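Long-range contacts in nicotinate-nucleotide pyrophosphorylase (Ehrlichia chaffeensis, PDB 3L0G), which probably catalyses the conversion of quinolinate and phosphoribosyl pyrophosphate to nicotinate mononucleotide with loss of carbon dioxide, a step of NAD biosynthesis: residues C[64-69]-C[93-98]; C[87-92]-C[99-104]; C[122-127]-C[287-292]. All coordinates share one frame; numbering follows the deposited sequence. Where two conformers were deposited one is given.

Overall arrangement
From the N terminus, strand 54-61 leads into segment 64-69, and interaction 1 closes a short loop when 93-98 returns to pair with it; helix 70-79 and strand 84-88 lie in between. Interaction 2 starts before that loop is complete, since 87-92 precedes 93-98 while 99-104 follows it, so the two contacts cross. They touch through Asp92 and Gly69 and through Val67 and Leu102. Interaction 3 comes later in series: it joins helix 116-139 to the C-terminal strand 290-294 around a long loop that contains the six-stranded parallel sheet. Interactions 2 and 3 reach the two outer strands of one antiparallel sheet, and Ser127 links interaction 3 to Cys68 of interaction 1.

Interaction 1: residues C[64-69]-C[93-98]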
ATOM      1  N   ASN C  64     -12.513   8.924 -30.104  1.00  8.30           N
ATOM      2  CA  ASN C  64     -11.811  10.121 -29.643  1.00  8.19           C
ATOM      3  C   ASN C  64     -11.683  10.108 -28.109  1.00  8.37           C
ATOM      4  O   ASN C  64     -12.616   9.713 -27.415  1.00  8.31           O
ATOM      5  CB  ASN C  64     -12.596  11.398 -30.033  1.00  8.37           C
ATOM      6  CG  ASN C  64     -12.542  11.730 -31.545  1.00  7.87           C
ATOM      7  OD1 ASN C  64     -11.932  11.029 -32.331  1.00 10.12           O
ATOM      8  ND2 ASN C  64     -13.174  12.834 -31.925  1.00  8.94           N
ATOM      9  N   LEU C  65     -10.554  10.579 -27.594  1.00  7.58           N
ATOM     10  CA  LEU C  65     -10.365  10.676 -26.152  1.00  8.20           C
ATOM     11  C   LEU C  65      -9.143  11.507 -25.794  1.00  7.76           C
ATOM     12  O   LEU C  65      -8.263  11.788 -26.653  1.00  7.89           O
ATOM     13  CB  LEU C  65     -10.297   9.295 -25.499  1.00  7.76           C
ATOM     14  CG  LEU C  65      -9.390   8.239 -26.129  1.00  7.59           C
ATOM     15  CD1 LEU C  65      -7.947   8.560 -25.764  1.00 10.66           C
ATOM     16  CD2 LEU C  65      -9.740   6.847 -25.612  1.00 10.00           C
ATOM     17  N   VAL C  66      -9.150  11.974 -24.552  1.00  7.22           N
ATOM     18  CA  VAL C  66      -7.981  12.587 -23.945  1.00  6.65           C
ATOM     19  C   VAL C  66      -7.248  11.449 -23.256  1.00  7.36           C
ATOM     20  O   VAL C  66      -7.825  10.759 -22.403  1.00  9.24           O
ATOM     21  CB  VAL C  66      -8.341  13.687 -22.946  1.00  6.06           C
ATOM     22  CG1 VAL C  66      -7.095  14.168 -22.283  1.00  4.34           C
ATOM     23  CG2 VAL C  66      -9.082  14.905 -23.663  1.00  7.33           C
ATOM     24  N   VAL C  67      -5.998  11.219 -23.644  1.00  7.23           N
ATOM     25  CA  VAL C  67      -5.226  10.087 -23.112  1.00  7.03           C
ATOM     26  C   VAL C  67      -4.933  10.320 -21.644  1.00  7.23           C
ATOM     27  O   VAL C  67      -4.480  11.413 -21.275  1.00  7.60           O
ATOM     28  CB  VAL C  67      -3.892   9.881 -23.887  1.00  6.34           C
ATOM     29  CG1 VAL C  67      -3.034   8.803 -23.234  1.00  6.75           C
ATOM     30  CG2 VAL C  67      -4.156   9.484 -25.344  1.00  6.36           C
ATOM     31  N   CYS C  68      -5.202   9.318 -20.805  1.00  7.67           N
ATOM     32  CA  CYS C  68      -4.838   9.403 -19.379  1.00  7.66           C
ATOM     33  C   CYS C  68      -4.597   8.007 -18.805  1.00  7.29           C
ATOM     34  O   CYS C  68      -5.314   7.069 -19.124  1.00  7.45           O
ATOM     35  CB  CYS C  68      -5.915  10.129 -18.594  1.00  7.98           C
ATOM     36  SG  CYS C  68      -5.342  10.755 -16.952  1.00  9.18           S
ATOM     37  N   GLY C  69      -3.573   7.870 -17.973  1.00  7.33           N
ATOM     38  CA  GLY C  69      -3.254   6.594 -17.327  1.00  7.23           C
ATOM     39  C   GLY C  69      -2.060   5.889 -17.921  1.00  7.48           C
ATOM     40  O   GLY C  69      -1.766   4.759 -17.532  1.00  7.21           O
ATOM     41  N   GLY C  93      -2.589  13.515 -21.541  1.00 11.47           N
ATOM     42  CA  GLY C  93      -2.965  14.861 -21.950  1.00 11.75           C
ATOM     43  C   GLY C  93      -3.024  15.042 -23.459  1.00 12.71           C
ATOM     44  O   GLY C  93      -3.600  16.029 -23.933  1.00 13.22           O
ATOM     45  N   ASP C  94      -2.424  14.119 -24.225  1.00 12.59           N
ATOM     46  CA  ASP C  94      -2.622  14.105 -25.688  1.00 11.90           C
ATOM     47  C   ASP C  94      -4.093  13.864 -26.026  1.00 12.35           C
ATOM     48  O   ASP C  94      -4.788  13.037 -25.393  1.00 11.05           O
ATOM     49  CB  ASP C  94      -1.797  13.031 -26.364  1.00 11.83           C
ATOM     50  CG  ASP C  94      -0.299  13.331 -26.355  1.00 12.28           C
ATOM     51  OD1 ASP C  94       0.113  14.488 -26.157  1.00 12.19           O
ATOM     52  OD2 ASP C  94       0.478  12.377 -26.546  1.00 12.30           O
ATOM     53  N   ILE C  95      -4.572  14.621 -27.005  1.00 12.17           N
ATOM     54  CA  ILE C  95      -5.901  14.459 -27.530  1.00 12.91           C
ATOM     55  C   ILE C  95      -5.746  13.685 -28.837  1.00 13.31           C
ATOM     56  O   ILE C  95      -4.970  14.080 -29.723  1.00 13.38           O
ATOM     57  CB  ILE C  95      -6.618  15.843 -27.708  1.00 13.31           C
ATOM     58  CG1 ILE C  95      -6.766  16.501 -26.324  1.00 14.43           C
ATOM     59  CG2 ILE C  95      -7.993  15.664 -28.410  1.00 12.66           C
ATOM     60  CD1 ILE C  95      -7.500  17.892 -26.266  1.00 16.31           C
ATOM     61  N   THR C  96      -6.440  12.556 -28.936  1.00 12.89           N
ATOM     62  CA  THR C  96      -6.271  11.667 -30.084  1.00 12.99           C
ATOM     63  C   THR C  96      -7.623  11.131 -30.630  1.00 12.37           C
ATOM     64  O   THR C  96      -8.676  11.253 -29.980  1.00 11.03           O
ATOM     65  CB  THR C  96      -5.328  10.521 -29.718  1.00 13.46           C
ATOM     66  OG1 THR C  96      -4.695  10.021 -30.911  1.00 14.94           O
ATOM     67  CG2 THR C  96      -6.063   9.454 -28.960  1.00 12.81           C
ATOM     68  N   GLY C  97      -7.577  10.584 -31.841  1.00 11.21           N
ATOM     69  CA  GLY C  97      -8.775  10.137 -32.530  1.00 10.75           C
ATOM     70  C   GLY C  97      -9.073   8.661 -32.371  1.00 10.67           C
ATOM     71  O   GLY C  97      -8.349   7.949 -31.721  1.00  9.53           O
ATOM     72  N   LYS C  98     -10.182   8.241 -32.971  1.00 11.25           N
ATOM     73  CA  LYS C  98     -10.559   6.848 -33.139  1.00 11.40           C
ATOM     74  C   LYS C  98      -9.426   6.029 -33.833  1.00 12.07           C
ATOM     75  O   LYS C  98      -8.762   6.506 -34.764  1.00 10.94           O
ATOM     76  CB  LYS C  98     -11.851   6.812 -33.984  1.00 12.11           C
ATOM     77  CG  LYS C  98     -12.393   5.420 -34.249  1.00 14.06           C
ATOM     78  CD  LYS C  98     -13.736   5.416 -34.897  1.00 16.27           C
ATOM     79  CE  LYS C  98     -14.106   3.977 -35.329  1.00 18.76           C
ATOM     80  NZ  LYS C  98     -15.530   3.934 -35.786  1.00 22.27           N
TER
HETATM   81  O   HOH W   1     -11.401  10.322 -34.830  1.00  8.77           O
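The carbonyl oxygen of Asp94 is met by two neighbouring groups of the segment 64-69: Val67 N donates to Asp94 O at 2.8 Å, almost straight at 175°, and the CA-H of Val66 approaches the same oxygen more weakly. Val67 O in turn accepts from Gly93 N, the residue before Asp94, at 2.8 Å. One residue thus faces two, Gly93 and Asp94, and Gly93 has positive phi, 98°, with psi near zero; this is the pattern of a G1 beta bulge. Further along, Leu65 and Thr96 form an antiparallel hydrogen-bonded pair, Thr96 N to Leu65 O at 3.0 Å and Leu65 N to Thr96 O at 3.1 Å.

The side chains separate onto two faces. On one, Leu65 and Thr96 run side by side, and Leu65 CD1 touches Thr96 CG2 at 3.8 Å. That methyl is also brushed by Val67 CG2, while Thr96 OG1 turns to a hydrogen bond with Ser100 OG. On the other face Val66 CG2 meets Ile95 CG1 obliquely at 3.9 Å; both branches lie anti to their own carbonyl carbons. At the exposed end Asn64 OD1 comes over Gly97 and takes a weak bond from Lys98 N at 3.4 Å. Water 1 reinforces it, donating to OD1 and accepting from Lys98 N.

Helix 116-139 covers the buried side: Ala130 and Arg134 touch Val66, and Ser131 OG bonds Val66 N. The whole is a short two-stranded antiparallel ribbon, with a G1 bulge at one end and packed on a helix, within the N-terminal domain of the quinolinate phosphoribosyltransferase fold.

Interaction 2: residues C[87-92]-C[99-104]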
ATOM      1  N   GLU C  87       6.721   0.475 -26.897  1.00 11.97           N
ATOM      2  CA  GLU C  87       6.971   1.875 -27.160  1.00 12.73           C
ATOM      3  C   GLU C  87       5.684   2.666 -26.961  1.00 12.22           C
ATOM      4  O   GLU C  87       4.637   2.305 -27.512  1.00 11.35           O
ATOM      5  CB  GLU C  87       7.479   2.075 -28.588  1.00 13.48           C
ATOM      6  CG  GLU C  87       8.202   3.413 -28.784  1.00 18.01           C
ATOM      7  CD  GLU C  87       9.589   3.443 -28.106  1.00 20.96           C
ATOM      8  OE1 GLU C  87      10.224   2.369 -27.965  1.00 24.48           O
ATOM      9  OE2 GLU C  87      10.037   4.536 -27.722  1.00 23.16           O
ATOM     10  N   ILE C  88       5.786   3.758 -26.203  1.00 12.16           N
ATOM     11  CA  ILE C  88       4.686   4.697 -25.998  1.00 13.05           C
ATOM     12  C   ILE C  88       4.588   5.618 -27.191  1.00 13.16           C
ATOM     13  O   ILE C  88       5.586   6.195 -27.606  1.00 13.33           O
ATOM     14  CB  ILE C  88       4.924   5.582 -24.776  1.00 13.29           C
ATOM     15  CG1 ILE C  88       5.146   4.741 -23.529  1.00 14.92           C
ATOM     16  CG2 ILE C  88       3.748   6.456 -24.538  1.00 14.02           C
ATOM     17  CD1 ILE C  88       4.018   3.853 -23.238  1.00 14.52           C
ATOM     18  N   HIS C  89       3.381   5.797 -27.721  1.00 12.28           N
ATOM     19  CA  HIS C  89       3.179   6.716 -28.840  1.00 11.76           C
ATOM     20  C   HIS C  89       2.329   7.927 -28.488  1.00 12.18           C
ATOM     21  O   HIS C  89       2.319   8.909 -29.222  1.00 11.59           O
ATOM     22  CB  HIS C  89       2.548   5.967 -30.006  1.00 11.96           C
ATOM     23  CG  HIS C  89       3.335   4.785 -30.440  1.00 10.23           C
ATOM     24  ND1 HIS C  89       4.644   4.886 -30.859  1.00  9.50           N
ATOM     25  CD2 HIS C  89       3.009   3.475 -30.522  1.00 10.98           C
ATOM     26  CE1 HIS C  89       5.096   3.685 -31.161  1.00  9.40           C
ATOM     27  NE2 HIS C  89       4.128   2.809 -30.963  1.00  8.79           N
ATOM     28  N   LYS C  90       1.604   7.859 -27.376  1.00 11.84           N
ATOM     29  CA  LYS C  90       0.875   9.003 -26.895  1.00 12.33           C
ATOM     30  C   LYS C  90       1.137   9.155 -25.383  1.00 12.43           C
ATOM     31  O   LYS C  90       1.312   8.165 -24.677  1.00 13.50           O
ATOM     32  CB  LYS C  90      -0.623   8.836 -27.220  1.00 13.06           C
ATOM     33  CG  LYS C  90      -0.951   8.853 -28.728  1.00 13.57           C
ATOM     34  CD  LYS C  90      -0.806  10.224 -29.359  1.00 15.94           C
ATOM     35  CE  LYS C  90      -1.014  10.195 -30.888  1.00 17.62           C
ATOM     36  NZ  LYS C  90       0.237   9.703 -31.610  1.00 19.99           N
ATOM     37  N   LYS C  91       1.210  10.385 -24.904  1.00 11.64           N
ATOM     38  CA  LYS C  91       1.402  10.675 -23.483  1.00 11.74           C
ATOM     39  C   LYS C  91       0.107  11.210 -22.886  1.00 11.69           C
ATOM     40  O   LYS C  91      -0.796  11.678 -23.603  1.00 10.49           O
ATOM     41  CB  LYS C  91       2.521  11.731 -23.280  1.00 11.68           C
ATOM     42  N   ASP C  92       0.046  11.188 -21.561  1.00 11.06           N
ATOM     43  CA  ASP C  92      -1.094  11.735 -20.856  1.00 11.59           C
ATOM     44  C   ASP C  92      -1.344  13.206 -21.208  1.00 11.17           C
ATOM     45  O   ASP C  92      -0.437  14.027 -21.209  1.00 10.58           O
ATOM     46  CB  ASP C  92      -0.926  11.542 -19.346  1.00 11.19           C
ATOM     47  CG  ASP C  92      -1.336  10.141 -18.881  1.00 10.91           C
ATOM     48  OD1 ASP C  92      -1.336   9.183 -19.691  1.00  9.42           O
ATOM     49  OD2 ASP C  92      -1.678  10.001 -17.688  1.00  8.71           O
ATOM     50  N   ASN C  99      -9.238   4.792 -33.384  1.00 12.56           N
ATOM     51  CA  ASN C  99      -8.236   3.880 -33.961  1.00 13.17           C
ATOM     52  C   ASN C  99      -6.817   4.458 -33.897  1.00 12.87           C
ATOM     53  O   ASN C  99      -6.038   4.375 -34.848  1.00 13.78           O
ATOM     54  CB  ASN C  99      -8.614   3.483 -35.399  1.00 13.65           C
ATOM     55  CG  ASN C  99      -9.940   2.761 -35.461  1.00 15.12           C
ATOM     56  OD1 ASN C  99     -10.336   2.079 -34.508  1.00 17.29           O
ATOM     57  ND2 ASN C  99     -10.649   2.915 -36.574  1.00 15.46           N
ATOM     58  N   SER C 100      -6.512   5.081 -32.769  1.00 12.18           N
ATOM     59  CA  SER C 100      -5.196   5.561 -32.487  1.00 11.64           C
ATOM     60  C   SER C 100      -4.474   4.560 -31.569  1.00 10.46           C
ATOM     61  O   SER C 100      -5.043   4.143 -30.535  1.00 11.49           O
ATOM     62  CB  SER C 100      -5.313   6.931 -31.815  1.00 11.81           C
ATOM     63  OG  SER C 100      -4.035   7.402 -31.440  1.00 14.61           O
ATOM     64  N   THR C 101      -3.229   4.223 -31.921  1.00  9.18           N
ATOM     65  CA  THR C 101      -2.332   3.398 -31.131  1.00  7.98           C
ATOM     66  C   THR C 101      -1.616   4.209 -30.064  1.00  8.62           C
ATOM     67  O   THR C 101      -0.777   5.077 -30.351  1.00  9.06           O
ATOM     68  CB  THR C 101      -1.281   2.684 -32.021  1.00  9.48           C
ATOM     69  OG1 THR C 101      -1.951   1.942 -33.047  1.00  5.37           O
ATOM     70  CG2 THR C 101      -0.388   1.703 -31.185  1.00  8.97           C
ATOM     71  N   LEU C 102      -1.973   3.928 -28.817  1.00  8.04           N
ATOM     72  CA  LEU C 102      -1.362   4.549 -27.675  1.00  7.94           C
ATOM     73  C   LEU C 102       0.005   3.932 -27.388  1.00  8.31           C
ATOM     74  O   LEU C 102       0.941   4.646 -27.070  1.00  7.69           O
ATOM     75  CB  LEU C 102      -2.260   4.351 -26.450  1.00  8.63           C
ATOM     76  CG  LEU C 102      -3.710   4.872 -26.525  1.00  7.65           C
ATOM     77  CD1 LEU C 102      -4.345   4.826 -25.115  1.00  9.16           C
ATOM     78  CD2 LEU C 102      -3.707   6.284 -27.073  1.00  7.86           C
ATOM     79  N   VAL C 103       0.084   2.601 -27.458  1.00  8.12           N
ATOM     80  CA  VAL C 103       1.291   1.848 -27.140  1.00  8.33           C
ATOM     81  C   VAL C 103       1.311   0.648 -28.045  1.00  8.50           C
ATOM     82  O   VAL C 103       0.264   0.094 -28.376  1.00  8.59           O
ATOM     83  CB  VAL C 103       1.280   1.346 -25.652  1.00  8.94           C
ATOM     84  CG1 VAL C 103       2.526   0.545 -25.344  1.00  9.22           C
ATOM     85  CG2 VAL C 103       1.172   2.512 -24.685  1.00 10.14           C
ATOM     86  N   SER C 104       2.491   0.238 -28.477  1.00  8.94           N
ATOM     87  CA  SER C 104       2.609  -0.983 -29.221  1.00  9.02           C
ATOM     88  C   SER C 104       3.872  -1.707 -28.790  1.00 10.22           C
ATOM     89  O   SER C 104       4.774  -1.123 -28.174  1.00 10.37           O
ATOM     90  CB  SER C 104       2.647  -0.682 -30.724  1.00  9.45           C
ATOM     91  OG  SER C 104       3.862  -0.068 -31.090  1.00  8.83           O
TER
HETATM   92  O   HOH W   2      -0.440   6.853 -32.288  1.00 17.74           O
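His89 lays its ring alongside Ser104, whose OG sits at the ring edge 2.9 Å from His89 NE2; the hydrogen bond is close to straight at 163°. Ser104 CB lies at the same edge in the ring plane, and Thr101 CG2 approaches His89 CD2 obliquely at 3.9 Å. One face of the imidazole lies over Glu87 O, toward the rim of the ring. CG of His89 stands beside its backbone N (chi1 -56°), which directs the ring back along the paired strand.

Below the ring the backbones pair in antiparallel fashion. Glu87 N donates to Ser104 O at 2.8 Å and Ser104 N returns a bond to Glu87 O. Where the chain turns at Leu102, that residue's oxygen takes two donors, His89 N at 2.8 Å and Lys90 N at 3.3 Å. On the face away from the histidine, Ile88 CD1 presses against Val103 CG2 at 3.5 Å, a tight contact between side chains that point the same way.

Lys90 bends at chi2 and chi4. The Lys90 and Leu102 side chains cross at about a right angle, with Lys90 CB 4.0 Å from Leu102 CD2, and the ammonium folds back above the carbonyl of His89; water 2 joins NZ to Thr101 O, donating to that oxygen at 2.6 Å.

Strand 84-88 is one of the two outermost strands, within this chain, of a four-stranded antiparallel sheet, with strand 101-108 between it and strand 54-61. Helix 70-79 covers the Ile88 and Val103 side through Ile70, Glu74 and Leu73, and Asp92 binds the backbone N of Gly69 and Ile70 where that helix begins.

Interaction 3: residues C[122-127]-C[287-292]; sequences FIQHAS and NKDIGL
Ile290 points into helix 116-139 and makes the dense part of this contact, while Asp289 beside it turns away and barely touches the helix. Ile290 CG2 meets Ile123 CD1 at 3.6 Å, the distance being that of the conformer given, since Ile123 was modelled in two. The dense part rests also on Gln124 and Ser127. Ile290 CB lies 4.1 Å from Gln124 CG, the two side chains sliding past each other in opposite directions. Ser127 OG faces Ile290 CD1 but bonds to Cys68 N.

Toward the loop side the grip is looser. Lys288 N donates to Gln124 O at 3.3 Å. Lys288 CG, set by chi1 (-66°), brushes Ser127 O; beyond it the chain bends and the ammonium leads off to a long, weak ion pair with Glu63. Asn287 lies along the helix turn of Gln124 and His125, and water 3 links His125 ND1 at 2.7 Å weakly to Asn287 OD1. His125 NE2 bonds Asp161, and Asn287 N bonds Ser284 of a neighbouring subunit.

The axes of 122-127 and 290-292 run nearly antiparallel (165°), 9.2 Å apart at closest approach. A C-terminal strand thus returns to edge the four-stranded sheet under helix 116-139, in the helix-covered antiparallel sheet of the quinolinate phosphoribosyltransferase N-terminal domain.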
ATOM      1  N   PHE C 122      -7.720   0.475 -15.931  1.00  7.54           N
ATOM      2  CA  PHE C 122      -7.095   1.757 -15.513  1.00  7.15           C
ATOM      3  C   PHE C 122      -7.195   2.860 -16.576  1.00  7.83           C
ATOM      4  O   PHE C 122      -7.647   3.977 -16.267  1.00  7.88           O
ATOM      5  CB  PHE C 122      -5.637   1.606 -15.077  1.00  6.09           C
ATOM      6  CG  PHE C 122      -5.461   1.133 -13.646  1.00  6.57           C
ATOM      7  CD1 PHE C 122      -4.761  -0.015 -13.373  1.00  6.95           C
ATOM      8  CD2 PHE C 122      -5.961   1.847 -12.590  1.00  6.32           C
ATOM      9  CE1 PHE C 122      -4.574  -0.455 -12.064  1.00  4.24           C
ATOM     10  CE2 PHE C 122      -5.759   1.434 -11.260  1.00  5.95           C
ATOM     11  CZ  PHE C 122      -5.078   0.276 -11.012  1.00  4.97           C
ATOM     12  N   ILE C 123      -6.763   2.584 -17.810  1.00  8.22           N
ATOM     13  CA  ILE C 123      -6.675   3.654 -18.809  0.50  7.52           C
ATOM     14  C   ILE C 123      -8.054   4.058 -19.302  1.00  7.98           C
ATOM     15  O   ILE C 123      -8.296   5.223 -19.596  1.00  6.27           O
ATOM     16  CB  ILE C 123      -5.725   3.321 -19.973  0.50  7.88           C
ATOM     17  CG1 ILE C 123      -6.230   2.142 -20.804  0.50  6.59           C
ATOM     18  CG2 ILE C 123      -4.310   3.077 -19.431  0.50  8.14           C
ATOM     19  CD1 ILE C 123      -5.287   1.749 -21.896  0.50  7.07           C
ATOM     20  N   GLN C 124      -8.977   3.101 -19.353  1.00  8.04           N
ATOM     21  CA  GLN C 124     -10.350   3.410 -19.708  1.00  8.12           C
ATOM     22  C   GLN C 124     -11.022   4.321 -18.639  1.00  8.02           C
ATOM     23  O   GLN C 124     -11.781   5.225 -18.979  1.00  7.95           O
ATOM     24  CB  GLN C 124     -11.161   2.117 -19.892  1.00  8.71           C
ATOM     25  CG  GLN C 124     -10.766   1.259 -21.095  1.00 10.03           C
ATOM     26  CD  GLN C 124     -11.723   0.060 -21.271  1.00 14.27           C
ATOM     27  OE1 GLN C 124     -12.677   0.125 -22.019  1.00 18.76           O
ATOM     28  NE2 GLN C 124     -11.497  -0.976 -20.543  1.00 11.77           N
ATOM     29  N   HIS C 125     -10.771   4.048 -17.360  1.00  7.69           N
ATOM     30  CA  HIS C 125     -11.259   4.904 -16.270  1.00  6.96           C
ATOM     31  C   HIS C 125     -10.596   6.282 -16.317  1.00  7.16           C
ATOM     32  O   HIS C 125     -11.291   7.332 -16.390  1.00  6.86           O
ATOM     33  CB  HIS C 125     -10.928   4.225 -14.960  1.00  7.01           C
ATOM     34  CG  HIS C 125     -11.340   4.975 -13.728  1.00  7.85           C
ATOM     35  ND1 HIS C 125     -12.443   4.619 -12.985  1.00  6.04           N
ATOM     36  CD2 HIS C 125     -10.763   6.016 -13.076  1.00  5.59           C
ATOM     37  CE1 HIS C 125     -12.532   5.423 -11.933  1.00  6.53           C
ATOM     38  NE2 HIS C 125     -11.534   6.284 -11.977  1.00  5.99           N
ATOM     39  N   ALA C 126      -9.256   6.293 -16.294  1.00  5.84           N
ATOM     40  CA  ALA C 126      -8.512   7.552 -16.262  1.00  5.75           C
ATOM     41  C   ALA C 126      -8.846   8.392 -17.490  1.00  5.66           C
ATOM     42  O   ALA C 126      -9.054   9.587 -17.364  1.00  5.05           O
ATOM     43  CB  ALA C 126      -6.978   7.327 -16.131  1.00  4.34           C
ATOM     44  N   SER C 127      -8.906   7.771 -18.676  1.00  6.27           N
ATOM     45  CA  SER C 127      -9.198   8.516 -19.893  1.00  6.92           C
ATOM     46  C   SER C 127     -10.653   9.023 -19.925  1.00  6.97           C
ATOM     47  O   SER C 127     -10.936  10.100 -20.482  1.00  7.34           O
ATOM     48  CB  SER C 127      -8.852   7.696 -21.156  1.00  7.28           C
ATOM     49  OG  SER C 127      -7.440   7.583 -21.316  1.00  9.22           O
ATOM     50  N   ASN C 287     -16.559   5.573 -19.185  1.00 11.26           N
ATOM     51  CA  ASN C 287     -15.237   5.057 -19.529  1.00 11.28           C
ATOM     52  C   ASN C 287     -15.081   5.161 -21.047  1.00 10.99           C
ATOM     53  O   ASN C 287     -16.065   5.027 -21.777  1.00 10.66           O
ATOM     54  CB  ASN C 287     -15.076   3.579 -19.130  1.00 11.35           C
ATOM     55  CG  ASN C 287     -14.660   3.387 -17.685  1.00 14.33           C
ATOM     56  OD1 ASN C 287     -14.153   2.301 -17.291  1.00 20.48           O
ATOM     57  ND2 ASN C 287     -14.849   4.416 -16.884  1.00 15.53           N
ATOM     58  N   LYS C 288     -13.856   5.397 -21.512  1.00 10.57           N
ATOM     59  CA  LYS C 288     -13.547   5.340 -22.937  1.00 10.62           C
ATOM     60  C   LYS C 288     -13.230   3.907 -23.347  1.00 11.01           C
ATOM     61  O   LYS C 288     -12.768   3.078 -22.551  1.00 11.16           O
ATOM     62  CB  LYS C 288     -12.386   6.258 -23.276  1.00 10.80           C
ATOM     63  CG  LYS C 288     -12.710   7.733 -23.087  1.00 12.29           C
ATOM     64  CD  LYS C 288     -13.878   8.129 -23.984  1.00 12.93           C
ATOM     65  CE  LYS C 288     -13.966   9.605 -24.173  1.00 15.01           C
ATOM     66  NZ  LYS C 288     -15.149   9.951 -25.005  1.00 14.71           N
ATOM     67  N   ASP C 289     -13.499   3.625 -24.608  1.00 10.91           N
ATOM     68  CA  ASP C 289     -13.318   2.321 -25.162  1.00 10.99           C
ATOM     69  C   ASP C 289     -11.930   2.262 -25.785  1.00 11.03           C
ATOM     70  O   ASP C 289     -11.610   3.020 -26.736  1.00 12.41           O
ATOM     71  CB  ASP C 289     -14.443   2.037 -26.188  1.00 11.00           C
ATOM     72  CG  ASP C 289     -14.464   0.605 -26.646  1.00 13.49           C
ATOM     73  OD1 ASP C 289     -13.605  -0.171 -26.173  1.00 14.84           O
ATOM     74  OD2 ASP C 289     -15.315   0.257 -27.514  1.00 14.50           O
ATOM     75  N   ILE C 290     -11.123   1.369 -25.223  1.00 10.44           N
ATOM     76  CA  ILE C 290      -9.714   1.145 -25.579  1.00 10.34           C
ATOM     77  C   ILE C 290      -9.482  -0.356 -25.458  1.00 10.34           C
ATOM     78  O   ILE C 290      -9.947  -0.957 -24.502  1.00  9.81           O
ATOM     79  CB  ILE C 290      -8.770   1.878 -24.602  1.00 10.25           C
ATOM     80  CG1 ILE C 290      -9.075   3.384 -24.602  1.00  8.76           C
ATOM     81  CG2 ILE C 290      -7.285   1.620 -24.941  1.00  9.83           C
ATOM     82  CD1 ILE C 290      -8.388   4.193 -23.460  1.00  6.86           C
ATOM     83  N   GLY C 291      -8.800  -0.965 -26.427  1.00 10.49           N
ATOM     84  CA  GLY C 291      -8.629  -2.430 -26.430  1.00 10.42           C
ATOM     85  C   GLY C 291      -7.212  -2.873 -26.636  1.00 10.13           C
ATOM     86  O   GLY C 291      -6.376  -2.065 -26.965  1.00  9.76           O
ATOM     87  N   LEU C 292      -6.958  -4.171 -26.462  1.00 10.64           N
ATOM     88  CA  LEU C 292      -5.659  -4.773 -26.697  1.00 10.74           C
ATOM     89  C   LEU C 292      -5.780  -5.683 -27.918  1.00 11.37           C
ATOM     90  O   LEU C 292      -6.491  -6.680 -27.883  1.00 10.20           O
ATOM     91  CB  LEU C 292      -5.214  -5.588 -25.482  1.00 11.64           C
ATOM     92  CG  LEU C 292      -3.850  -6.303 -25.609  1.00 11.10           C
ATOM     93  CD1 LEU C 292      -2.746  -5.320 -25.927  1.00 10.74           C
ATOM     94  CD2 LEU C 292      -3.514  -7.066 -24.324  1.00 11.01           C
TER
HETATM   95  O   HOH W   3     -13.944   2.513 -13.860  1.00 16.34           O